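Local coordinates for protein L-asparaginase 1 (Escherichia coli, PDB 6NXC) that catalyses the hydrolysis of L-asparagine to L-aspartate and ammonium, working as a homotetramer with an allosteric site for asparagine besides the substrate site, at residues S81-P85 / E86-H90; G148-N151 / L152-A155; Q335-T339 / E340-K344. The protein carries 1 engineered substitution. One frame throughout, in Å; residues are numbered along the deposited sequence.

In the fold
All three contacts are local, each within one continuous run of chain, so none closes a long loop; they follow in series without nesting or crossing. Contact 1 comes first, where the chain leaves strand 68-78, passes substrate-binding Ser81 and turns into helix 85-98. Contact 2 is the first two turns of helix 148-161, which connects strands 132-135 and 167-171 of the large mixed sheet. Contact 3 starts helix 339-346 near the C terminus and packs it on helix 322-333. Contacts 1 and 3 approach within about 8 Å at their nearest atoms, whereas contacts 2 and 3 lie on opposite sides of the chain's centre, about 27 Å apart at nearest atoms.

Contact 1. Residues S81-P85 / E86-H90; sequences SDMTP and EDWQH
Thr84 and Asp87 are joined by a short, nearly straight hydrogen bond from Thr84 N to Asp87 OD2 (2.7 Å, 165°), which uses the anti lone pair of the carboxylate oxygen. The aspartate reaches back because its CG stands beside its own backbone N (chi1 -58°). Water 1 gives OD2 a second donor at 3.1 Å and also lies 2.6 Å from Thr84 OG1, bridging the two side chains. The same hydroxyl is 2.9 Å from Glu86 OE1, brought over by a bend at chi2 of the glutamate. Pro85 has no N-H to give, but its carbonyl O accepts from Gln89 N (3.2 Å, 169°) in the carbonyl plane, with a second, weak bond from Trp88 N.

Apolar contacts occupy the inner side. Pro85 CA sits over one face of the Trp88 indole, 3.8 Å from the centroid of its six-membered ring, a CH-pi contact, while Pro85 CB and CG touch the CZ3 corner. Met83, bent at chi2 and chi3, brings its CE to within 3.3 Å of Asp87 CB. Trp88 also meets His330 edge-to-face and packs on Pro239 of the second subunit. Asp82 turns away to hydrogen-bond Gln269 of that subunit.

The arrangement is the start of helix 85-98, a few residues after substrate-binding Ser81. Its chemistry implies that a backbone N-H ahead of the helix is satisfied by a carboxylate, which this N-H and the water would probably stabilise as an anion.

Contact 2. Residues G148-N151 / L152-A155; sequences GQIN and LLNA
Leu152, Leu153, Asn154 and Ala155 each donate their backbone N-H to the carbonyl four residues earlier, Gly148 through Asn151 in turn, at N-to-O lengths of 2.8 to 3.0 Å and N-H...O angles of 158 to 167°, the regular ladder of an alpha-helix.

Across one turn, Ile150 and Asn154 meet at their side chains. The isoleucine's CG1 runs anti to its backbone N (chi1 -165°), carrying the CG1-CD1 arm up the helix until CG1 lies 3.4 Å from Asn154 OD1. CD1 continues past that amide oxygen and approaches Leu153 CD2 at 4.3 Å, a loose apolar touch. Asn154 OD1 also stands 3.1 Å from Ile150 O; since both are acceptors, no bond joins them. A donor comes instead from water 2, which donates to Asn154 OD1 (3.1 Å between the oxygens) and to Asn151 OD1 (2.8 Å). That second oxygen additionally accepts from Asn172 N, and Asn151 ND2 donates to Gly136 O, so the Asn151 amide has partners at both ends.

Leu152 and Ala155 face the sheet, packing on Val106 of strand 104-108. On the outer side Ile150, Leu153 and Asn154 touch Arg145 of the third subunit.

This is the opening of the helix in the beta-alpha-beta unit formed with strands 132-135 and 167-171. The chemistry implies that the Asn151 amide, gripped from the chain following each of those strands, is fixed in rotation, while one water donates to both asparagine oxygens, giving Asn154 OD1 a donor beside Ile150 O and Asn151 OD1 a second one.

Contact 3. Residues Q335-T339 / E340-K344; sequences QELDT and ETIRK
Thr341 and Asp338 cross at about a right angle, and two donors of the threonine converge on one carboxylate oxygen. Thr341 N reaches Asp338 OD1 at 2.9 Å nearly along its C-O axis, whereas Thr341 OG1 arrives at 3.0 Å from above the carboxylate plane, 47° out of it. Asp338 is thus the N-cap of helix 339-346; chi1 of 75° sets its CG between backbone N and carbonyl carbon, which turns OD1 over the first turn. Water 3 completes the ring, accepting from Asp338 N and donating to Thr341 OG1 at 3.0 Å. A valine in place of Thr341 would probably leave Asp338 OD1 with the backbone donor alone and deprive the water of its acceptor.

Flanking the cap, Leu337 CB meets Ile342 CG1 at 3.8 Å, the residue pair of a hydrophobic staple, and Leu337 CD2 touches Thr341 CG2. One turn on, Thr339 CG2 lies over the centre of one face of the Arg343 guanidinium, 3.4 Å from CZ. The arginine gets there with an extended chain from CG to NE.

Leu337 and Ile342 both rest on Leu332 of helix 322-333, linking the last two helices of the chain. Arg343 NH2 bonds Ser281 O of helix 271-282 and Ile285 O just before strand 286-291, tying helix 339-346 to that crossover of the parallel sheet.

Contact 1. Residues S81-P85 / E86-H90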
ATOM      1  N   SER B  81      -1.370  21.789 -19.128  1.00 19.09           N
ATOM      2  CA  SER B  81      -2.320  21.142 -20.073  1.00 23.08           C
ATOM      3  C   SER B  81      -2.142  21.703 -21.486  1.00 24.29           C
ATOM      4  O   SER B  81      -2.552  21.083 -22.496  1.00 23.35           O
ATOM      5  CB  SER B  81      -3.759  21.234 -19.537  1.00 22.75           C
ATOM      6  OG  SER B  81      -4.082  22.587 -19.271  1.00 24.07           O
ATOM      7  N   ASP B  82      -1.498  22.870 -21.599  1.00 25.83           N
ATOM      8  CA  ASP B  82      -1.333  23.529 -22.918  1.00 23.63           C
ATOM      9  C   ASP B  82       0.101  23.245 -23.475  1.00 24.02           C
ATOM     10  O   ASP B  82       0.460  23.650 -24.574  1.00 24.51           O
ATOM     11  CB  ASP B  82      -1.561  25.026 -22.757  1.00 27.11           C
ATOM     12  CG  ASP B  82      -2.984  25.375 -22.383  1.00 32.01           C
ATOM     13  OD1 ASP B  82      -3.869  24.717 -22.971  1.00 32.57           O
ATOM     14  OD2 ASP B  82      -3.174  26.293 -21.509  1.00 32.35           O
ATOM     15  N   MET B  83       0.873  22.444 -22.797  1.00 22.89           N
ATOM     16  CA  MET B  83       2.266  22.153 -23.237  1.00 23.63           C
ATOM     17  C   MET B  83       2.291  21.432 -24.576  1.00 23.88           C
ATOM     18  O   MET B  83       1.538  20.500 -24.830  1.00 21.53           O
ATOM     19  CB  MET B  83       2.966  21.248 -22.204  1.00 28.07           C
ATOM     20  CG  MET B  83       3.243  21.902 -20.952  1.00 35.39           C
ATOM     21  SD  MET B  83       4.470  23.084 -21.129  1.00 45.71           S
ATOM     22  CE  MET B  83       5.896  22.001 -21.171  1.00 46.53           C
ATOM     23  N   THR B  84       3.310  21.723 -25.387  1.00 20.63           N
ATOM     24  CA  THR B  84       3.627  20.907 -26.546  1.00 18.56           C
ATOM     25  C   THR B  84       5.078  20.528 -26.556  1.00 16.89           C
ATOM     26  O   THR B  84       5.833  20.999 -25.711  1.00 20.64           O
ATOM     27  CB  THR B  84       3.303  21.714 -27.799  1.00 25.46           C
ATOM     28  OG1 THR B  84       4.278  22.759 -27.850  1.00 25.24           O
ATOM     29  CG2 THR B  84       1.920  22.317 -27.825  1.00 28.90           C
ATOM     30  N   PRO B  85       5.547  19.761 -27.546  1.00 20.78           N
ATOM     31  CA  PRO B  85       6.971  19.387 -27.592  1.00 16.47           C
ATOM     32  C   PRO B  85       7.903  20.577 -27.745  1.00 20.06           C
ATOM     33  O   PRO B  85       8.977  20.494 -27.229  1.00 18.65           O
ATOM     34  CB  PRO B  85       7.026  18.395 -28.791  1.00 20.35           C
ATOM     35  CG  PRO B  85       5.648  17.825 -28.848  1.00 22.55           C
ATOM     36  CD  PRO B  85       4.761  18.974 -28.518  1.00 24.48           C
ATOM     37  N   GLU B  86       7.429  21.700 -28.354  1.00 18.27           N
ATOM     38  CA  GLU B  86       8.230  22.939 -28.462  1.00 19.78           C
ATOM     39  C   GLU B  86       8.548  23.466 -27.061  1.00 17.29           C
ATOM     40  O   GLU B  86       9.669  23.970 -26.820  1.00 18.13           O
ATOM     41  CB  GLU B  86       7.504  23.987 -29.286  1.00 26.73           C
ATOM     42  CG  GLU B  86       7.448  23.584 -30.763  1.00 27.40           C
ATOM     43  CD  GLU B  86       6.136  22.952 -31.197  1.00 32.66           C
ATOM     44  OE1 GLU B  86       5.497  22.119 -30.409  1.00 29.19           O
ATOM     45  OE2 GLU B  86       5.710  23.289 -32.318  1.00 30.18           O
ATOM     46  N   ASP B  87       7.629  23.290 -26.135  1.00 18.65           N
ATOM     47  CA  ASP B  87       7.903  23.659 -24.709  1.00 18.29           C
ATOM     48  C   ASP B  87       9.028  22.817 -24.088  1.00 18.64           C
ATOM     49  O   ASP B  87       9.772  23.363 -23.236  1.00 19.52           O
ATOM     50  CB  ASP B  87       6.601  23.652 -23.905  1.00 20.83           C
ATOM     51  CG  ASP B  87       5.578  24.626 -24.508  1.00 24.22           C
ATOM     52  OD1 ASP B  87       5.961  25.859 -24.746  1.00 27.46           O
ATOM     53  OD2 ASP B  87       4.464  24.141 -24.862  1.00 23.02           O
ATOM     54  N   TRP B  88       9.122  21.501 -24.379  1.00 20.24           N
ATOM     55  CA  TRP B  88      10.155  20.677 -23.790  1.00 15.44           C
ATOM     56  C   TRP B  88      11.513  21.252 -24.285  1.00 17.25           C
ATOM     57  O   TRP B  88      12.490  21.358 -23.531  1.00 18.05           O
ATOM     58  CB  TRP B  88       9.998  19.216 -24.274  1.00 15.65           C
ATOM     59  CG  TRP B  88       8.704  18.554 -23.934  1.00 14.13           C
ATOM     60  CD1 TRP B  88       7.829  18.844 -22.930  1.00 17.25           C
ATOM     61  CD2 TRP B  88       8.098  17.501 -24.705  1.00 16.53           C
ATOM     62  NE1 TRP B  88       6.752  17.990 -22.994  1.00 17.49           N
ATOM     63  CE2 TRP B  88       6.857  17.204 -24.089  1.00 17.87           C
ATOM     64  CE3 TRP B  88       8.533  16.738 -25.790  1.00 18.05           C
ATOM     65  CZ2 TRP B  88       6.092  16.140 -24.526  1.00 18.55           C
ATOM     66  CZ3 TRP B  88       7.733  15.728 -26.265  1.00 18.16           C
ATOM     67  CH2 TRP B  88       6.512  15.480 -25.654  1.00 20.31           C
ATOM     68  N   GLN B  89      11.562  21.531 -25.581  1.00 17.34           N
ATOM     69  CA  GLN B  89      12.768  22.149 -26.212  1.00 16.77           C
ATOM     70  C   GLN B  89      13.149  23.469 -25.543  1.00 14.63           C
ATOM     71  O   GLN B  89      14.362  23.729 -25.247  1.00 16.05           O
ATOM     72  CB  GLN B  89      12.518  22.338 -27.740  1.00 17.05           C
ATOM     73  CG  GLN B  89      13.769  22.834 -28.443  1.00 18.81           C
ATOM     74  CD  GLN B  89      14.817  21.787 -28.693  1.00 22.20           C
ATOM     75  OE1 GLN B  89      14.517  20.628 -28.818  1.00 23.70           O
ATOM     76  NE2 GLN B  89      16.091  22.201 -28.818  1.00 25.50           N
ATOM     77  N   HIS B  90      12.179  24.319 -25.223  1.00 13.92           N
ATOM     78  CA  HIS B  90      12.419  25.670 -24.632  1.00 17.14           C
ATOM     79  C   HIS B  90      13.076  25.418 -23.264  1.00 16.12           C
ATOM     80  O   HIS B  90      14.085  26.112 -22.915  1.00 16.17           O
ATOM     81  CB  HIS B  90      11.065  26.420 -24.432  1.00 22.99           C
ATOM     82  CG  HIS B  90      11.095  27.829 -23.949  1.00 33.48           C
ATOM     83  ND1 HIS B  90      12.248  28.635 -23.955  1.00 52.92           N
ATOM     84  CD2 HIS B  90      10.080  28.645 -23.561  1.00 49.11           C
ATOM     85  CE1 HIS B  90      11.950  29.840 -23.481  1.00 44.64           C
ATOM     86  NE2 HIS B  90      10.621  29.883 -23.276  1.00 48.67           N
TER
HETATM   87  O   HOH W   1       3.686  25.269 -27.647  1.00 45.40           O

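Contact 2. Residues G148-N151 / L152-A155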
ATOM      1  N   GLY B 148       2.923  23.241  -2.122  1.00 18.28           N
ATOM      2  CA  GLY B 148       4.000  23.798  -2.936  1.00 22.45           C
ATOM      3  C   GLY B 148       5.254  24.137  -2.138  1.00 24.50           C
ATOM      4  O   GLY B 148       6.334  23.936  -2.673  1.00 23.26           O
ATOM      5  N   GLN B 149       5.129  24.765  -1.004  1.00 26.78           N
ATOM      6  CA  GLN B 149       6.265  25.084  -0.093  1.00 29.68           C
ATOM      7  C   GLN B 149       7.097  23.847   0.182  1.00 25.90           C
ATOM      8  O   GLN B 149       8.329  23.869  -0.109  1.00 23.96           O
ATOM      9  CB  GLN B 149       5.823  25.630   1.262  1.00 33.76           C
ATOM     10  CG  GLN B 149       5.081  26.924   1.123  1.00 39.98           C
ATOM     11  CD  GLN B 149       4.077  27.173   2.234  1.00 55.65           C
ATOM     12  OE1 GLN B 149       4.314  27.971   3.147  1.00 63.57           O
ATOM     13  NE2 GLN B 149       2.934  26.500   2.159  1.00 51.04           N
ATOM     14  N   ILE B 150       6.466  22.749   0.608  1.00 19.10           N
ATOM     15  CA  ILE B 150       7.270  21.574   0.962  1.00 20.60           C
ATOM     16  C   ILE B 150       7.853  20.905  -0.298  1.00 22.11           C
ATOM     17  O   ILE B 150       9.043  20.539  -0.219  1.00 18.31           O
ATOM     18  CB  ILE B 150       6.502  20.622   1.882  1.00 25.56           C
ATOM     19  CG1 ILE B 150       7.473  19.622   2.521  1.00 30.08           C
ATOM     20  CG2 ILE B 150       5.371  19.932   1.174  1.00 26.84           C
ATOM     21  CD1 ILE B 150       8.758  20.262   3.037  1.00 32.97           C
ATOM     22  N   ASN B 151       7.110  20.716  -1.398  1.00 17.88           N
ATOM     23  CA  ASN B 151       7.729  20.067  -2.597  1.00 16.61           C
ATOM     24  C   ASN B 151       8.896  20.926  -3.092  1.00 14.94           C
ATOM     25  O   ASN B 151       9.886  20.367  -3.537  1.00 14.72           O
ATOM     26  CB  ASN B 151       6.727  19.902  -3.752  1.00 14.53           C
ATOM     27  CG  ASN B 151       5.745  18.758  -3.500  1.00 20.20           C
ATOM     28  OD1 ASN B 151       6.077  17.852  -2.729  1.00 17.25           O
ATOM     29  ND2 ASN B 151       4.586  18.731  -4.171  1.00 18.52           N
ATOM     30  N   LEU B 152       8.757  22.238  -3.107  1.00 15.49           N
ATOM     31  CA  LEU B 152       9.853  23.079  -3.672  1.00 16.36           C
ATOM     32  C   LEU B 152      11.033  23.065  -2.716  1.00 17.02           C
ATOM     33  O   LEU B 152      12.238  22.956  -3.152  1.00 15.76           O
ATOM     34  CB  LEU B 152       9.374  24.494  -4.031  1.00 20.24           C
ATOM     35  CG  LEU B 152      10.479  25.457  -4.536  1.00 20.55           C
ATOM     36  CD1 LEU B 152      11.218  24.993  -5.802  1.00 20.69           C
ATOM     37  CD2 LEU B 152       9.876  26.843  -4.766  1.00 22.08           C
ATOM     38  N   LEU B 153      10.765  23.264  -1.455  1.00 18.35           N
ATOM     39  CA  LEU B 153      11.878  23.228  -0.444  1.00 19.15           C
ATOM     40  C   LEU B 153      12.638  21.909  -0.523  1.00 16.97           C
ATOM     41  O   LEU B 153      13.850  21.917  -0.498  1.00 13.65           O
ATOM     42  CB  LEU B 153      11.311  23.418   0.939  1.00 21.85           C
ATOM     43  CG  LEU B 153      12.408  23.698   1.936  1.00 24.78           C
ATOM     44  CD1 LEU B 153      12.316  25.091   2.470  1.00 29.79           C
ATOM     45  CD2 LEU B 153      12.358  22.675   3.044  1.00 31.17           C
ATOM     46  N   ASN B 154      11.928  20.784  -0.571  1.00 16.62           N
ATOM     47  CA  ASN B 154      12.606  19.459  -0.692  1.00 17.50           C
ATOM     48  C   ASN B 154      13.401  19.337  -1.976  1.00 16.26           C
ATOM     49  O   ASN B 154      14.547  18.832  -1.982  1.00 15.51           O
ATOM     50  CB  ASN B 154      11.548  18.377  -0.648  1.00 15.66           C
ATOM     51  CG  ASN B 154      11.038  18.067   0.763  1.00 23.76           C
ATOM     52  OD1 ASN B 154       9.838  17.804   0.986  1.00 29.15           O
ATOM     53  ND2 ASN B 154      11.894  18.121   1.739  1.00 23.00           N
ATOM     54  N   ALA B 155      12.824  19.770  -3.096  1.00 16.04           N
ATOM     55  CA  ALA B 155      13.537  19.717  -4.396  1.00 16.31           C
ATOM     56  C   ALA B 155      14.835  20.525  -4.311  1.00 14.50           C
ATOM     57  O   ALA B 155      15.868  20.029  -4.818  1.00 12.57           O
ATOM     58  CB  ALA B 155      12.638  20.267  -5.486  1.00 15.20           C
TER
HETATM   59  O   HOH W   2       7.327  16.728  -0.454  1.00 22.26           O

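Contact 3. Residues Q335-T339 / E340-K344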
ATOM      1  N   GLN B 335      16.036  12.595 -34.493  1.00 23.14           N
ATOM      2  CA  GLN B 335      17.529  12.364 -34.590  1.00 21.35           C
ATOM      3  C   GLN B 335      17.834  11.884 -36.018  1.00 20.94           C
ATOM      4  O   GLN B 335      16.934  11.689 -36.852  1.00 23.77           O
ATOM      5  CB  GLN B 335      18.120  11.396 -33.552  1.00 21.12           C
ATOM      6  CG  GLN B 335      18.010  11.728 -32.046  1.00 20.50           C
ATOM      7  CD  GLN B 335      18.026  13.219 -31.733  1.00 24.49           C
ATOM      8  OE1 GLN B 335      19.114  13.791 -31.821  1.00 20.50           O
ATOM      9  NE2 GLN B 335      16.866  13.867 -31.361  1.00 19.42           N
ATOM     10  N   GLU B 336      19.120  11.778 -36.341  1.00 25.50           N
ATOM     11  CA  GLU B 336      19.561  11.329 -37.685  1.00 34.57           C
ATOM     12  C   GLU B 336      19.570   9.798 -37.723  1.00 37.17           C
ATOM     13  O   GLU B 336      20.638   9.218 -37.758  1.00 46.55           O
ATOM     14  CB  GLU B 336      20.942  11.933 -37.978  1.00 37.65           C
ATOM     15  CG  GLU B 336      20.851  13.404 -38.350  1.00 40.08           C
ATOM     16  CD  GLU B 336      20.048  13.799 -39.583  1.00 47.75           C
ATOM     17  OE1 GLU B 336      19.804  15.009 -39.749  1.00 51.44           O
ATOM     18  OE2 GLU B 336      19.662  12.921 -40.376  1.00 57.66           O
ATOM     19  N   LEU B 337      18.406   9.166 -37.704  1.00 37.48           N
ATOM     20  CA  LEU B 337      18.323   7.688 -37.594  1.00 35.66           C
ATOM     21  C   LEU B 337      17.369   7.189 -38.666  1.00 30.72           C
ATOM     22  O   LEU B 337      16.354   7.753 -38.770  1.00 31.40           O
ATOM     23  CB  LEU B 337      17.789   7.317 -36.199  1.00 30.41           C
ATOM     24  CG  LEU B 337      18.657   7.815 -35.057  1.00 28.62           C
ATOM     25  CD1 LEU B 337      17.988   7.590 -33.718  1.00 28.91           C
ATOM     26  CD2 LEU B 337      20.061   7.208 -35.089  1.00 33.59           C
ATOM     27  N   ASP B 338      17.598   5.989 -39.210  1.00 28.76           N
ATOM     28  CA  ASP B 338      16.643   5.381 -40.139  1.00 31.27           C
ATOM     29  C   ASP B 338      15.580   4.565 -39.352  1.00 30.16           C
ATOM     30  O   ASP B 338      15.780   4.320 -38.184  1.00 27.60           O
ATOM     31  CB  ASP B 338      17.479   4.645 -41.185  1.00 33.22           C
ATOM     32  CG  ASP B 338      18.107   3.351 -40.750  1.00 39.61           C
ATOM     33  OD1 ASP B 338      17.728   2.825 -39.713  1.00 44.77           O
ATOM     34  OD2 ASP B 338      19.004   2.875 -41.478  1.00 52.61           O
ATOM     35  N   THR B 339      14.505   4.192 -39.979  1.00 27.59           N
ATOM     36  CA  THR B 339      13.367   3.456 -39.395  1.00 30.05           C
ATOM     37  C   THR B 339      13.837   2.192 -38.677  1.00 32.82           C
ATOM     38  O   THR B 339      13.329   1.914 -37.528  1.00 28.73           O
ATOM     39  CB  THR B 339      12.266   3.235 -40.419  1.00 32.57           C
ATOM     40  OG1 THR B 339      11.802   4.502 -40.869  1.00 37.63           O
ATOM     41  CG2 THR B 339      11.071   2.584 -39.768  1.00 35.82           C
ATOM     42  N   GLU B 340      14.725   1.399 -39.264  1.00 31.65           N
ATOM     43  CA  GLU B 340      15.160   0.130 -38.623  1.00 31.86           C
ATOM     44  C   GLU B 340      15.870   0.454 -37.321  1.00 31.98           C
ATOM     45  O   GLU B 340      15.570  -0.252 -36.302  1.00 27.80           O
ATOM     46  CB  GLU B 340      16.097  -0.687 -39.526  1.00 39.67           C
ATOM     47  CG  GLU B 340      16.803  -1.820 -38.815  1.00 41.98           C
ATOM     48  CD  GLU B 340      17.871  -2.511 -39.649  1.00 56.24           C
ATOM     49  OE1 GLU B 340      17.693  -2.556 -40.882  1.00 59.55           O
ATOM     50  OE2 GLU B 340      18.908  -2.952 -39.068  1.00 68.78           O
ATOM     51  N   THR B 341      16.671   1.532 -37.285  1.00 25.61           N
ATOM     52  CA  THR B 341      17.438   1.888 -36.081  1.00 23.59           C
ATOM     53  C   THR B 341      16.480   2.426 -35.014  1.00 23.84           C
ATOM     54  O   THR B 341      16.735   2.142 -33.846  1.00 24.17           O
ATOM     55  CB  THR B 341      18.527   2.929 -36.342  1.00 28.82           C
ATOM     56  OG1 THR B 341      19.427   2.407 -37.324  1.00 32.06           O
ATOM     57  CG2 THR B 341      19.284   3.268 -35.090  1.00 27.10           C
ATOM     58  N   ILE B 342      15.497   3.222 -35.412  1.00 22.57           N
ATOM     59  CA  ILE B 342      14.461   3.679 -34.422  1.00 24.62           C
ATOM     60  C   ILE B 342      13.730   2.482 -33.786  1.00 24.15           C
ATOM     61  O   ILE B 342      13.516   2.476 -32.518  1.00 23.44           O
ATOM     62  CB  ILE B 342      13.511   4.700 -35.060  1.00 20.64           C
ATOM     63  CG1 ILE B 342      14.337   5.936 -35.430  1.00 23.74           C
ATOM     64  CG2 ILE B 342      12.421   5.035 -34.095  1.00 20.24           C
ATOM     65  CD1 ILE B 342      13.608   6.908 -36.289  1.00 23.50           C
ATOM     66  N   ARG B 343      13.357   1.490 -34.596  1.00 25.09           N
ATOM     67  CA  ARG B 343      12.591   0.338 -34.105  1.00 27.25           C
ATOM     68  C   ARG B 343      13.459  -0.363 -33.090  1.00 29.24           C
ATOM     69  O   ARG B 343      12.923  -0.861 -32.080  1.00 28.44           O
ATOM     70  CB  ARG B 343      12.114  -0.597 -35.235  1.00 24.08           C
ATOM     71  CG  ARG B 343      10.980  -0.025 -36.083  1.00 26.75           C
ATOM     72  CD  ARG B 343      10.659  -0.863 -37.340  1.00 26.74           C
ATOM     73  NE  ARG B 343       9.465  -0.303 -37.974  1.00 29.00           N
ATOM     74  CZ  ARG B 343       9.250  -0.224 -39.290  1.00 31.93           C
ATOM     75  NH1 ARG B 343      10.091  -0.778 -40.148  1.00 31.83           N
ATOM     76  NH2 ARG B 343       8.123   0.284 -39.762  1.00 29.93           N
ATOM     77  N   LYS B 344      14.744  -0.549 -33.409  1.00 27.63           N
ATOM     78  CA  LYS B 344      15.616  -1.318 -32.495  1.00 24.20           C
ATOM     79  C   LYS B 344      15.772  -0.530 -31.178  1.00 28.68           C
ATOM     80  O   LYS B 344      15.823  -1.128 -30.109  1.00 22.68           O
ATOM     81  CB  LYS B 344      16.972  -1.572 -33.175  1.00 31.41           C
ATOM     82  CG  LYS B 344      18.134  -1.843 -32.236  1.00 43.58           C
ATOM     83  CD  LYS B 344      19.311  -2.579 -32.909  1.00 49.69           C
ATOM     84  CE  LYS B 344      19.947  -3.614 -32.002  1.00 53.73           C
ATOM     85  NZ  LYS B 344      21.239  -4.084 -32.557  1.00 67.36           N
TER
HETATM   86  O   HOH W   3      20.461   4.952 -38.535  1.00 37.12           O